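Local atomic coordinates of putative phosphohistidine phosphatase SixA (Agrobacterium tumefaciens, PDB entry 2RFL), a protein that is a putative phosphohistidine phosphatase of the histidine phosphatase superfamily, probably removing phosphate groups by way of a phosphorylated histidine. Residues P55-S60 against Q108-V113; R15-A20 against R31-A36; E95-L100 against N116-A121; S138-S143 against I164-P169. All coordinates share one frame; numbering follows the deposited sequence.

In the fold
The chain is an alpha-beta-alpha sandwich built on one mixed sheet. Contact 1 pairs two parallel strands inside that sheet. Contact 3 lies close by, with centres about 14 Å apart, and its Tyr97 packs on Leu112 of contact 1. Contact 2 carries Arg15 and His16, which match the start of the family's phosphate-binding motif. Its centre is about 20 Å from that of contact 1. Contact 4 joins the loop 138-143 to the edge strand 162-167. Contacts 2, 3 and 4 converge on the backbone O of Phe140, which receives Arg15 NH1 at 2.8 Å and Asn116 ND2 at 2.9 Å. This cluster borders the probable active site, where His16 also meets His115.

Contact 1 (P55-S60 against Q108-V113); sequences PDLILS and QSVMLV
Pro55 lays CB and CG of its ring against Met111, with CG 3.8 Å from Met111 CB. Asp56 follows in the loop ahead of strand 57-60. Its OD2 takes the N-H of Ser109 at 3.1 Å, and the donor arrives from above the carboxylate plane. CG stands beside its own backbone N (chi1 -50°), which brings OD2 to the backbone N of Ser109. Asp56 N and Leu57 N both make weak bonds to Ser109 O. From Leu57 the two strands run parallel. Leu57 O accepts Met111 N at 3.0 Å. Ile58 lies alongside Met111, a selenomethionine, both pointing the same way. The Met111 chain bends at its end (chi3 98°), and methyl CE comes 3.8 Å from Ile58 CG1. Ile58 CG2 meets Val113 CG2 at 3.9 Å. The ladder continues as Leu59 N bonds to Met111 O at 2.8 Å. Leu59 O then accepts Val113 N at 2.6 Å. On the opposite face Leu59 CD1 rests 3.6 Å from Leu112 CD2. Ser60 sets CB and OG against the Val113 side chain. Helix 64-77 covers the Met111 face through Trp73 and Thr70, while Tyr97 packs on Leu112. Leu57, Leu59, Met111 and Val113 join the strands by backbone bonds, and Ile58 and Ser60 bond to strand 82-85 on the other side. The apolar branches on both faces suit a central sheet held between helical layers.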
loop_
_atom_site.group_PDB
_atom_site.type_symbol
_atom_site.label_atom_id
_atom_site.label_comp_id
_atom_site.label_asym_id
_atom_site.label_seq_id
_atom_site.Cartn_x
_atom_site.Cartn_y
_atom_site.Cartn_z
ATOM N N PRO A 55 -2.717 -10.560 2.431
ATOM C CA PRO A 55 -2.867 -9.959 3.744
ATOM C C PRO A 55 -4.162 -10.363 4.403
ATOM O O PRO A 55 -5.158 -10.566 3.732
ATOM C CB PRO A 55 -2.850 -8.448 3.443
ATOM C CG PRO A 55 -3.040 -8.339 1.914
ATOM C CD PRO A 55 -3.300 -9.699 1.394
ATOM N N ASP A 56 -4.122 -10.501 5.722
ATOM C CA ASP A 56 -5.316 -10.783 6.541
ATOM C C ASP A 56 -6.280 -9.604 6.543
ATOM O O ASP A 56 -7.462 -9.776 6.374
ATOM C CB ASP A 56 -4.887 -11.097 7.966
ATOM C CG ASP A 56 -3.796 -12.132 8.019
ATOM O OD1 ASP A 56 -3.667 -12.945 7.073
ATOM O OD2 ASP A 56 -3.068 -12.151 9.010
ATOM N N LEU A 57 -5.723 -8.407 6.733
ATOM C CA LEU A 57 -6.469 -7.142 6.752
ATOM C C LEU A 57 -5.933 -6.076 5.746
ATOM O O LEU A 57 -4.728 -5.823 5.681
ATOM C CB LEU A 57 -6.480 -6.586 8.184
ATOM C CG LEU A 57 -6.985 -5.146 8.352
ATOM C CD1 LEU A 57 -8.496 -4.961 8.226
ATOM C CD2 LEU A 57 -6.459 -4.609 9.666
ATOM N N ILE A 58 -6.845 -5.486 4.982
ATOM C CA ILE A 58 -6.555 -4.353 4.096
ATOM C C ILE A 58 -7.176 -3.059 4.606
ATOM O O ILE A 58 -8.404 -2.979 4.692
ATOM C CB ILE A 58 -7.108 -4.554 2.650
ATOM C CG1 ILE A 58 -6.477 -5.771 1.981
ATOM C CG2 ILE A 58 -6.865 -3.304 1.790
ATOM C CD1 ILE A 58 -7.282 -6.318 0.836
ATOM N N LEU A 59 -6.334 -2.049 4.907
ATOM C CA LEU A 59 -6.788 -0.686 5.268
ATOM C C LEU A 59 -6.563 0.286 4.115
ATOM O O LEU A 59 -5.456 0.459 3.629
ATOM C CB LEU A 59 -6.078 -0.174 6.512
ATOM C CG LEU A 59 -6.137 -0.998 7.794
ATOM C CD1 LEU A 59 -5.336 -0.420 8.969
ATOM C CD2 LEU A 59 -7.611 -1.230 8.117
ATOM N N SER A 60 -7.631 0.902 3.645
ATOM C CA SER A 60 -7.564 1.721 2.424
ATOM C C SER A 60 -8.231 3.058 2.629
ATOM O O SER A 60 -9.190 3.144 3.371
ATOM C CB SER A 60 -8.276 1.016 1.266
ATOM O OG SER A 60 -8.363 1.821 0.076
ATOM N N GLN A 108 -1.847 -10.857 11.781
ATOM C CA GLN A 108 -0.506 -11.292 11.412
ATOM C C GLN A 108 0.113 -10.474 10.287
ATOM O O GLN A 108 1.265 -10.088 10.392
ATOM C CB GLN A 108 -0.504 -12.764 11.036
ATOM C CG GLN A 108 0.867 -13.293 10.689
ATOM C CD GLN A 108 0.825 -14.660 10.036
ATOM O OE1 GLN A 108 0.516 -15.675 10.685
ATOM N NE2 GLN A 108 1.135 -14.694 8.740
ATOM N N SER A 109 -0.652 -10.257 9.213
ATOM C CA SER A 109 -0.228 -9.420 8.085
ATOM C C SER A 109 -1.236 -8.365 7.658
ATOM O O SER A 109 -2.428 -8.609 7.542
ATOM C CB SER A 109 0.275 -10.237 6.868
ATOM O OG SER A 109 -0.583 -11.287 6.505
ATOM N N VAL A 110 -0.722 -7.175 7.399
ATOM C CA VAL A 110 -1.583 -6.052 7.116
ATOM C C VAL A 110 -1.064 -5.195 5.966
ATOM O O VAL A 110 0.132 -4.949 5.825
ATOM C CB VAL A 110 -1.900 -5.224 8.408
ATOM C CG1 VAL A 110 -0.645 -4.992 9.176
ATOM C CG2 VAL A 110 -2.548 -3.879 8.077
HETATM N N MSE A 111 -2.011 -4.759 5.152
HETATM C CA MSE A 111 -1.731 -3.995 3.977
HETATM C C MSE A 111 -2.444 -2.662 4.042
HETATM O O MSE A 111 -3.660 -2.593 4.270
HETATM C CB MSE A 111 -2.181 -4.727 2.732
HETATM C CG MSE A 111 -2.098 -3.858 1.521
HETATM SE SE MSE A 111 -2.085 -4.841 -0.098
HETATM C CE MSE A 111 -3.997 -4.725 -0.656
ATOM N N LEU A 112 -1.682 -1.608 3.808
ATOM C CA LEU A 112 -2.254 -0.293 3.725
ATOM C C LEU A 112 -2.387 0.135 2.273
ATOM O O LEU A 112 -1.475 -0.069 1.498
ATOM C CB LEU A 112 -1.423 0.715 4.543
ATOM C CG LEU A 112 -1.231 0.474 6.046
ATOM C CD1 LEU A 112 -0.799 1.799 6.556
ATOM C CD2 LEU A 112 -2.467 -0.015 6.904
ATOM N N VAL A 113 -3.520 0.742 1.917
ATOM C CA VAL A 113 -3.745 1.309 0.566
ATOM C C VAL A 113 -4.079 2.824 0.655
ATOM O O VAL A 113 -5.199 3.233 0.930
ATOM C CB VAL A 113 -4.856 0.523 -0.226
ATOM C CG1 VAL A 113 -5.067 1.060 -1.685
ATOM C CG2 VAL A 113 -4.561 -0.961 -0.232
#

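Contact 2 (R15-A20 against R31-A36); sequences RHAKAA and RGLNEA
Arg31 grips the end of the 15-20 segment by its carbonyl. Arg31 NE donates to Ala20 O at 2.6 Å; the oxygen lies 18° out of the guanidinium plane, at its edge. NH2 adds a weak second bond to the same oxygen. A bend at chi3 (44°) curls the chain back so that the group reaches this carbonyl, and Arg31 NH2 also comes 3.1 Å from Ala19 CB. Two more partners hold the guanidinium: Asp28 forms a salt bridge with NH1, and Trp21 makes a cation-pi contact. The backbones also meet directly. Ala20 N donates to Gly32 O at 3.0 Å, and Asn34 N makes a weak bond to Lys18 O. A single bridge therefore pairs Ala19 with Leu33. Packing is tight on the inner side, where Leu33 CD2 presses on Ala17 CB at 3.3 Å. Arg15, His16 and Ala17 correspond to the RHG motif of the histidine phosphatases, with alanine in the third place. His16 ND1 donates to Ala17 O at 2.6 Å, which fixes the ring's rotation. In relatives the histidine of this motif takes up the phosphate, so the same role is likely here. The outer side is looser. Lys18 is exposed, and its chain crosses the Asn34 side chain at a slant, with Lys18 CD 3.7 Å from Asn34 ND2, before its end leads away. Asn34 OD1 caps helix 35-51 by accepting Gly37 N. Ala20 CB and Asn34 CB are 4.0 Å apart on this side.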
loop_
_atom_site.group_PDB
_atom_site.type_symbol
_atom_site.label_atom_id
_atom_site.label_comp_id
_atom_site.label_asym_id
_atom_site.label_seq_id
_atom_site.Cartn_x
_atom_site.Cartn_y
_atom_site.Cartn_z
ATOM N N ARG A 15 0.793 1.819 -3.009
ATOM C CA ARG A 15 0.327 3.082 -3.512
ATOM C C ARG A 15 -0.768 2.780 -4.523
ATOM O O ARG A 15 -0.698 1.780 -5.228
ATOM C CB ARG A 15 1.449 3.910 -4.104
ATOM C CG ARG A 15 0.969 5.313 -4.497
ATOM C CD ARG A 15 2.073 6.300 -4.758
ATOM N NE ARG A 15 1.506 7.472 -5.380
ATOM C CZ ARG A 15 2.135 8.201 -6.297
ATOM N NH1 ARG A 15 3.386 7.905 -6.645
ATOM N NH2 ARG A 15 1.525 9.240 -6.858
ATOM N N HIS A 16 -1.795 3.632 -4.546
ATOM C CA HIS A 16 -2.914 3.486 -5.442
ATOM C C HIS A 16 -2.366 3.546 -6.874
ATOM O O HIS A 16 -1.285 4.104 -7.115
ATOM C CB HIS A 16 -3.976 4.578 -5.194
ATOM C CG HIS A 16 -3.513 5.958 -5.551
ATOM N ND1 HIS A 16 -3.471 6.419 -6.854
ATOM C CD2 HIS A 16 -3.014 6.956 -4.784
ATOM C CE1 HIS A 16 -2.977 7.644 -6.869
ATOM N NE2 HIS A 16 -2.704 7.996 -5.627
ATOM N N ALA A 17 -3.102 2.933 -7.798
ATOM C CA ALA A 17 -2.741 2.905 -9.200
ATOM C C ALA A 17 -2.891 4.300 -9.813
ATOM O O ALA A 17 -3.402 5.221 -9.137
ATOM C CB ALA A 17 -3.602 1.869 -9.934
ATOM N N LYS A 18 -2.436 4.445 -11.071
ATOM C CA LYS A 18 -2.487 5.720 -11.812
ATOM C C LYS A 18 -3.910 6.243 -11.972
ATOM O O LYS A 18 -4.807 5.535 -12.458
ATOM C CB LYS A 18 -1.779 5.621 -13.181
ATOM C CG LYS A 18 -1.673 6.965 -13.962
ATOM C CD LYS A 18 -0.846 6.894 -15.241
ATOM C CE LYS A 18 0.651 7.129 -14.994
ATOM N NZ LYS A 18 1.016 8.257 -14.048
ATOM N N ALA A 19 -4.090 7.486 -11.540
ATOM C CA ALA A 19 -5.365 8.169 -11.569
ATOM C C ALA A 19 -5.407 9.144 -12.716
ATOM O O ALA A 19 -4.373 9.577 -13.201
ATOM C CB ALA A 19 -5.606 8.891 -10.269
ATOM N N ALA A 20 -6.616 9.475 -13.144
ATOM C CA ALA A 20 -6.835 10.466 -14.180
ATOM C C ALA A 20 -7.107 11.818 -13.533
ATOM O O ALA A 20 -7.258 11.914 -12.309
ATOM C CB ALA A 20 -8.006 10.039 -15.083
ATOM N N ARG A 31 -11.536 11.288 -8.278
ATOM C CA ARG A 31 -10.844 10.946 -9.504
ATOM C C ARG A 31 -10.742 9.432 -9.600
ATOM O O ARG A 31 -10.611 8.762 -8.568
ATOM C CB ARG A 31 -9.459 11.584 -9.555
ATOM C CG ARG A 31 -9.457 13.091 -9.729
ATOM C CD ARG A 31 -8.103 13.611 -9.326
ATOM N NE ARG A 31 -7.040 12.776 -9.866
ATOM C CZ ARG A 31 -5.804 12.718 -9.393
ATOM N NH1 ARG A 31 -5.446 13.446 -8.348
ATOM N NH2 ARG A 31 -4.917 11.922 -9.978
ATOM N N GLY A 32 -10.813 8.896 -10.822
ATOM C CA GLY A 32 -10.788 7.444 -11.028
ATOM C C GLY A 32 -9.446 6.894 -11.460
ATOM O O GLY A 32 -8.497 7.642 -11.680
ATOM N N LEU A 33 -9.351 5.577 -11.550
ATOM C CA LEU A 33 -8.224 4.973 -12.188
ATOM C C LEU A 33 -8.511 5.123 -13.657
ATOM O O LEU A 33 -9.653 4.928 -14.081
ATOM C CB LEU A 33 -8.091 3.499 -11.824
ATOM C CG LEU A 33 -7.857 2.995 -10.388
ATOM C CD1 LEU A 33 -7.862 1.531 -10.382
ATOM C CD2 LEU A 33 -6.516 3.502 -9.895
ATOM N N ASN A 34 -7.493 5.553 -14.422
ATOM C CA ASN A 34 -7.535 5.523 -15.890
ATOM C C ASN A 34 -7.251 4.106 -16.384
ATOM O O ASN A 34 -7.075 3.197 -15.570
ATOM C CB ASN A 34 -6.539 6.540 -16.473
ATOM C CG ASN A 34 -5.087 6.199 -16.176
ATOM O OD1 ASN A 34 -4.777 5.362 -15.338
ATOM N ND2 ASN A 34 -4.187 6.880 -16.857
ATOM N N GLU A 35 -7.182 3.917 -17.701
ATOM C CA GLU A 35 -6.845 2.614 -18.291
ATOM C C GLU A 35 -5.491 2.014 -17.882
ATOM O O GLU A 35 -5.469 0.893 -17.321
ATOM C CB GLU A 35 -7.075 2.592 -19.788
ATOM C CG GLU A 35 -8.519 3.050 -20.218
ATOM C CD GLU A 35 -9.710 2.485 -19.388
ATOM O OE1 GLU A 35 -10.478 3.293 -18.807
ATOM O OE2 GLU A 35 -9.909 1.246 -19.329
ATOM N N ALA A 36 -4.385 2.737 -18.070
ATOM C CA ALA A 36 -3.103 2.202 -17.648
ATOM C C ALA A 36 -3.010 1.926 -16.123
ATOM O O ALA A 36 -2.460 0.884 -15.682
ATOM C CB ALA A 36 -2.002 3.084 -18.094
#

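Contact 3 (E95-L100 against N116-A121); sequences ETYLSL and NPTMEA
A CH-pi contact between Tyr97 and Thr118 joins the N-terminal ends of helices 98-102 and 118-127. Thr118 CG2 sits over the middle of one ring face, 3.6 Å from the centroid and only 8° off the ring normal. With chi1 at -30°, away from a staggered value, CG2 lies roughly anti to the Thr118 backbone N and is turned onto the ring. Selenomethionine Met119 adds a Met-aromatic contact. Its SE lies at the ring edge, 5.3 Å from the centroid. Bends at chi2 and chi3 fold Met119 CE to 3.2 Å from Tyr97 CE2. Tyr97 is also the N-cap residue of helix 98-102. The helices precede and follow strand 109-114 in the chain, and His115 and Asn116 just after that strand match the second histidine motif of this family. Tyr97 OH bonds to Met89 O and to His115 N, so the phenol ties this packing to the probable active-site edge. A water donates to Tyr97 OH at 2.9 Å and is bonded to Thr118 OG1 at 2.7 Å. Beside this, Ala121 CB comes 3.1 Å from Glu95 O. Thr96 CG2 touches Ala121 CB at 3.9 Å.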
loop_
_atom_site.group_PDB
_atom_site.type_symbol
_atom_site.label_atom_id
_atom_site.label_comp_id
_atom_site.label_asym_id
_atom_site.label_seq_id
_atom_site.Cartn_x
_atom_site.Cartn_y
_atom_site.Cartn_z
ATOM N N GLU A 95 2.143 12.521 9.042
ATOM C CA GLU A 95 3.167 12.351 8.045
ATOM C C GLU A 95 3.247 10.890 7.616
ATOM O O GLU A 95 3.755 10.583 6.528
ATOM C CB GLU A 95 4.524 12.875 8.526
ATOM C CG GLU A 95 4.893 12.405 9.930
ATOM C CD GLU A 95 6.118 13.083 10.476
ATOM O OE1 GLU A 95 7.115 13.104 9.719
ATOM O OE2 GLU A 95 6.075 13.568 11.651
ATOM N N THR A 96 2.743 9.995 8.461
ATOM C CA THR A 96 2.811 8.554 8.182
ATOM C C THR A 96 1.517 7.761 8.464
ATOM O O THR A 96 0.503 8.297 8.917
ATOM C CB THR A 96 4.041 7.888 8.843
ATOM O OG1 THR A 96 3.829 7.784 10.249
ATOM C CG2 THR A 96 5.300 8.705 8.573
ATOM N N TYR A 97 1.551 6.494 8.101
ATOM C CA TYR A 97 0.462 5.606 8.452
ATOM C C TYR A 97 0.887 4.633 9.567
ATOM O O TYR A 97 0.215 3.645 9.811
ATOM C CB TYR A 97 -0.040 4.845 7.222
ATOM C CG TYR A 97 -0.670 5.662 6.112
ATOM C CD1 TYR A 97 -1.777 6.521 6.340
ATOM C CD2 TYR A 97 -0.179 5.549 4.821
ATOM C CE1 TYR A 97 -2.348 7.247 5.285
ATOM C CE2 TYR A 97 -0.738 6.216 3.775
ATOM C CZ TYR A 97 -1.819 7.059 3.979
ATOM O OH TYR A 97 -2.316 7.720 2.850
ATOM N N LEU A 98 2.019 4.895 10.207
ATOM C CA LEU A 98 2.587 3.967 11.210
ATOM C C LEU A 98 1.634 3.518 12.366
ATOM O O LEU A 98 1.740 2.449 12.898
ATOM C CB LEU A 98 3.885 4.546 11.780
ATOM C CG LEU A 98 5.115 4.008 11.056
ATOM C CD1 LEU A 98 6.266 4.981 11.132
ATOM C CD2 LEU A 98 5.547 2.656 11.605
ATOM N N SER A 99 0.750 4.401 12.771
ATOM C CA SER A 99 -0.184 4.134 13.824
ATOM C C SER A 99 -1.278 3.152 13.385
ATOM O O SER A 99 -1.690 2.295 14.158
ATOM C CB SER A 99 -0.762 5.454 14.252
ATOM O OG SER A 99 0.281 6.238 14.785
ATOM N N LEU A 100 -1.726 3.247 12.146
ATOM C CA LEU A 100 -2.617 2.228 11.586
ATOM C C LEU A 100 -2.036 0.797 11.606
ATOM O O LEU A 100 -2.742 -0.199 11.869
ATOM C CB LEU A 100 -2.949 2.606 10.173
ATOM C CG LEU A 100 -3.855 3.804 10.037
ATOM C CD1 LEU A 100 -4.394 3.757 8.663
ATOM C CD2 LEU A 100 -4.972 3.695 11.036
ATOM N N ASN A 116 0.817 8.972 -1.586
ATOM C CA ASN A 116 1.975 9.842 -1.385
ATOM C C ASN A 116 1.541 11.240 -0.895
ATOM O O ASN A 116 0.464 11.683 -1.246
ATOM C CB ASN A 116 2.770 9.957 -2.702
ATOM C CG ASN A 116 3.876 8.895 -2.836
ATOM O OD1 ASN A 116 4.192 8.150 -1.898
ATOM N ND2 ASN A 116 4.485 8.848 -4.005
ATOM N N PRO A 117 2.379 11.954 -0.112
ATOM C CA PRO A 117 3.692 11.642 0.454
ATOM C C PRO A 117 3.610 10.677 1.625
ATOM O O PRO A 117 4.633 10.094 1.988
ATOM C CB PRO A 117 4.186 12.989 1.014
ATOM C CG PRO A 117 3.155 13.933 0.846
ATOM C CD PRO A 117 1.950 13.317 0.264
ATOM N N THR A 118 2.426 10.540 2.226
ATOM C CA THR A 118 2.264 9.680 3.391
ATOM C C THR A 118 2.770 8.244 3.210
ATOM O O THR A 118 3.355 7.684 4.111
ATOM C CB THR A 118 0.815 9.657 3.830
ATOM O OG1 THR A 118 0.231 10.917 3.501
ATOM C CG2 THR A 118 0.694 9.383 5.336
HETATM N N MSE A 119 2.525 7.652 2.055
HETATM C CA MSE A 119 2.965 6.277 1.792
HETATM C C MSE A 119 4.505 6.177 1.773
HETATM O O MSE A 119 5.086 5.371 2.506
HETATM C CB MSE A 119 2.321 5.725 0.493
HETATM C CG MSE A 119 2.336 4.164 0.361
HETATM SE SE MSE A 119 1.585 3.129 1.904
HETATM C CE MSE A 119 -0.296 3.701 1.804
ATOM N N GLU A 120 5.140 7.008 0.933
ATOM C CA GLU A 120 6.613 7.138 0.893
ATOM C C GLU A 120 7.194 7.444 2.278
ATOM O O GLU A 120 8.191 6.843 2.667
ATOM C CB GLU A 120 7.070 8.187 -0.147
ATOM C CG GLU A 120 8.475 7.925 -0.727
ATOM C CD GLU A 120 8.859 8.824 -1.944
ATOM O OE1 GLU A 120 7.984 9.150 -2.779
ATOM O OE2 GLU A 120 10.054 9.209 -2.060
ATOM N N ALA A 121 6.560 8.338 3.036
ATOM C CA ALA A 121 7.044 8.649 4.396
ATOM C C ALA A 121 7.002 7.467 5.377
ATOM O O ALA A 121 7.914 7.263 6.164
ATOM C CB ALA A 121 6.318 9.831 4.958
HETATM O O HOH W 1 -2.338 10.653 2.611
#

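Contact 4 (S138-S143 against I164-P169); sequences SGFPTS and IDFLAP
Phe166 directs its edge at the face of Phe140 in a T-shaped stack. The centroids are 5.2 Å apart and the planes meet at 69°. Phe166 CZ stands over the centre of the Phe140 ring and lies 4.0 Å from Phe140 CZ. Both rings are swung away from their own backbone N (chi1 -162° for Phe140), which brings them together between loop and strand. Pro141 extends the patch. Its CD lies 4.2 Å from Phe166 CE1, and its CG lies 4.2 Å from Ala168 CB. Farther along, Pro169 CD approaches Thr142 O at 4.1 Å. In the next shell, Leu123 of helix 118-127 touches both aromatic rings, while Met119 and Leu13 pack on Phe140. Phe140 O receives bonds from Arg15 NH1 and Asn116 ND2, and Ser143 pairs with His16 through the backbone. Thr142 OG1 bonds to Glu40. Strand 162-167 is antiparallel to strand 145-149, and a classic beta bulge places Ile164 and Asp165 opposite Val147. Asp165 OD2 is held by Tyr53 OH. The loop and edge strand thus share aromatic and apolar contacts and no hydrogen bond. Phe140 O and the Ser143 backbone turn instead to Arg15, Asn116 and His16, consistent with a loop that is apolar toward the edge strand and polar toward the probable active site.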
loop_
_atom_site.group_PDB
_atom_site.type_symbol
_atom_site.label_atom_id
_atom_site.label_comp_id
_atom_site.label_asym_id
_atom_site.label_seq_id
_atom_site.Cartn_x
_atom_site.Cartn_y
_atom_site.Cartn_z
ATOM N N SER A 138 13.714 7.118 -7.923
ATOM C CA SER A 138 12.699 8.104 -8.289
ATOM C C SER A 138 11.433 8.094 -7.423
ATOM O O SER A 138 10.390 8.600 -7.833
ATOM C CB SER A 138 12.360 7.982 -9.775
ATOM O OG SER A 138 12.138 6.635 -10.124
ATOM N N GLY A 139 11.520 7.536 -6.222
ATOM C CA GLY A 139 10.406 7.596 -5.283
ATOM C C GLY A 139 9.437 6.433 -5.362
ATOM O O GLY A 139 9.684 5.473 -6.085
ATOM N N PHE A 140 8.331 6.538 -4.625
ATOM C CA PHE A 140 7.370 5.440 -4.418
ATOM C C PHE A 140 6.243 5.539 -5.473
ATOM O O PHE A 140 5.332 6.387 -5.353
ATOM C CB PHE A 140 6.834 5.533 -2.985
ATOM C CG PHE A 140 6.198 4.287 -2.462
ATOM C CD1 PHE A 140 5.172 3.646 -3.157
ATOM C CD2 PHE A 140 6.587 3.776 -1.225
ATOM C CE1 PHE A 140 4.544 2.496 -2.668
ATOM C CE2 PHE A 140 5.975 2.625 -0.714
ATOM C CZ PHE A 140 4.936 1.981 -1.461
ATOM N N PRO A 141 6.320 4.693 -6.524
ATOM C CA PRO A 141 5.437 4.756 -7.683
ATOM C C PRO A 141 3.984 4.261 -7.427
ATOM O O PRO A 141 3.698 3.648 -6.385
ATOM C CB PRO A 141 6.163 3.854 -8.703
ATOM C CG PRO A 141 6.904 2.837 -7.862
ATOM C CD PRO A 141 7.301 3.584 -6.625
ATOM N N THR A 142 3.092 4.543 -8.380
ATOM C CA THR A 142 1.704 4.107 -8.306
ATOM C C THR A 142 1.578 2.619 -8.478
ATOM O O THR A 142 2.186 2.043 -9.361
ATOM C CB THR A 142 0.802 4.738 -9.380
ATOM O OG1 THR A 142 1.327 4.468 -10.694
ATOM C CG2 THR A 142 0.604 6.226 -9.118
ATOM N N SER A 143 0.736 2.009 -7.665
ATOM C CA SER A 143 0.657 0.527 -7.529
ATOM C C SER A 143 1.975 -0.171 -7.227
ATOM O O SER A 143 2.130 -1.346 -7.574
ATOM C CB SER A 143 -0.040 -0.156 -8.696
ATOM O OG SER A 143 -0.412 -1.449 -8.245
ATOM N N ILE A 164 11.881 -6.590 2.104
ATOM C CA ILE A 164 12.095 -8.023 1.779
ATOM C C ILE A 164 11.817 -8.291 0.283
ATOM O O ILE A 164 12.309 -9.317 -0.306
ATOM C CB ILE A 164 11.168 -8.886 2.720
ATOM C CG1 ILE A 164 11.777 -9.041 4.106
ATOM C CG2 ILE A 164 10.674 -10.224 2.116
ATOM C CD1 ILE A 164 12.769 -10.114 4.277
ATOM N N ASP A 165 11.014 -7.381 -0.296
ATOM C CA ASP A 165 10.626 -7.345 -1.713
ATOM C C ASP A 165 9.914 -6.014 -2.068
ATOM O O ASP A 165 9.271 -5.392 -1.234
ATOM C CB ASP A 165 9.714 -8.541 -2.043
ATOM C CG ASP A 165 9.728 -8.924 -3.537
ATOM O OD1 ASP A 165 10.388 -8.225 -4.357
ATOM O OD2 ASP A 165 9.081 -9.941 -3.898
ATOM N N PHE A 166 10.035 -5.583 -3.318
ATOM C CA PHE A 166 9.269 -4.458 -3.832
ATOM C C PHE A 166 8.739 -4.737 -5.241
ATOM O O PHE A 166 9.498 -5.196 -6.102
ATOM C CB PHE A 166 10.112 -3.182 -3.825
ATOM C CG PHE A 166 9.299 -1.916 -3.798
ATOM C CD1 PHE A 166 8.673 -1.436 -4.952
ATOM C CD2 PHE A 166 9.155 -1.193 -2.622
ATOM C CE1 PHE A 166 7.917 -0.255 -4.928
ATOM C CE2 PHE A 166 8.397 -0.014 -2.587
ATOM C CZ PHE A 166 7.777 0.449 -3.748
ATOM N N LEU A 167 7.447 -4.464 -5.473
ATOM C CA LEU A 167 6.859 -4.567 -6.810
ATOM C C LEU A 167 6.531 -3.220 -7.458
ATOM O O LEU A 167 5.869 -2.388 -6.864
ATOM C CB LEU A 167 5.639 -5.510 -6.823
ATOM C CG LEU A 167 5.898 -6.964 -6.382
ATOM C CD1 LEU A 167 4.635 -7.803 -6.214
ATOM C CD2 LEU A 167 6.941 -7.703 -7.293
ATOM N N ALA A 168 7.052 -3.009 -8.663
ATOM C CA ALA A 168 6.736 -1.860 -9.510
ATOM C C ALA A 168 6.413 -2.323 -10.943
ATOM O O ALA A 168 6.828 -3.416 -11.353
ATOM C CB ALA A 168 7.881 -0.886 -9.525
ATOM N N PRO A 169 5.628 -1.521 -11.699
ATOM C CA PRO A 169 5.458 -1.816 -13.114
ATOM C C PRO A 169 6.601 -1.247 -13.947
ATOM O O PRO A 169 6.618 -1.431 -15.167
ATOM C CB PRO A 169 4.133 -1.117 -13.460
ATOM C CG PRO A 169 3.613 -0.547 -12.184
ATOM C CD PRO A 169 4.800 -0.371 -11.309
#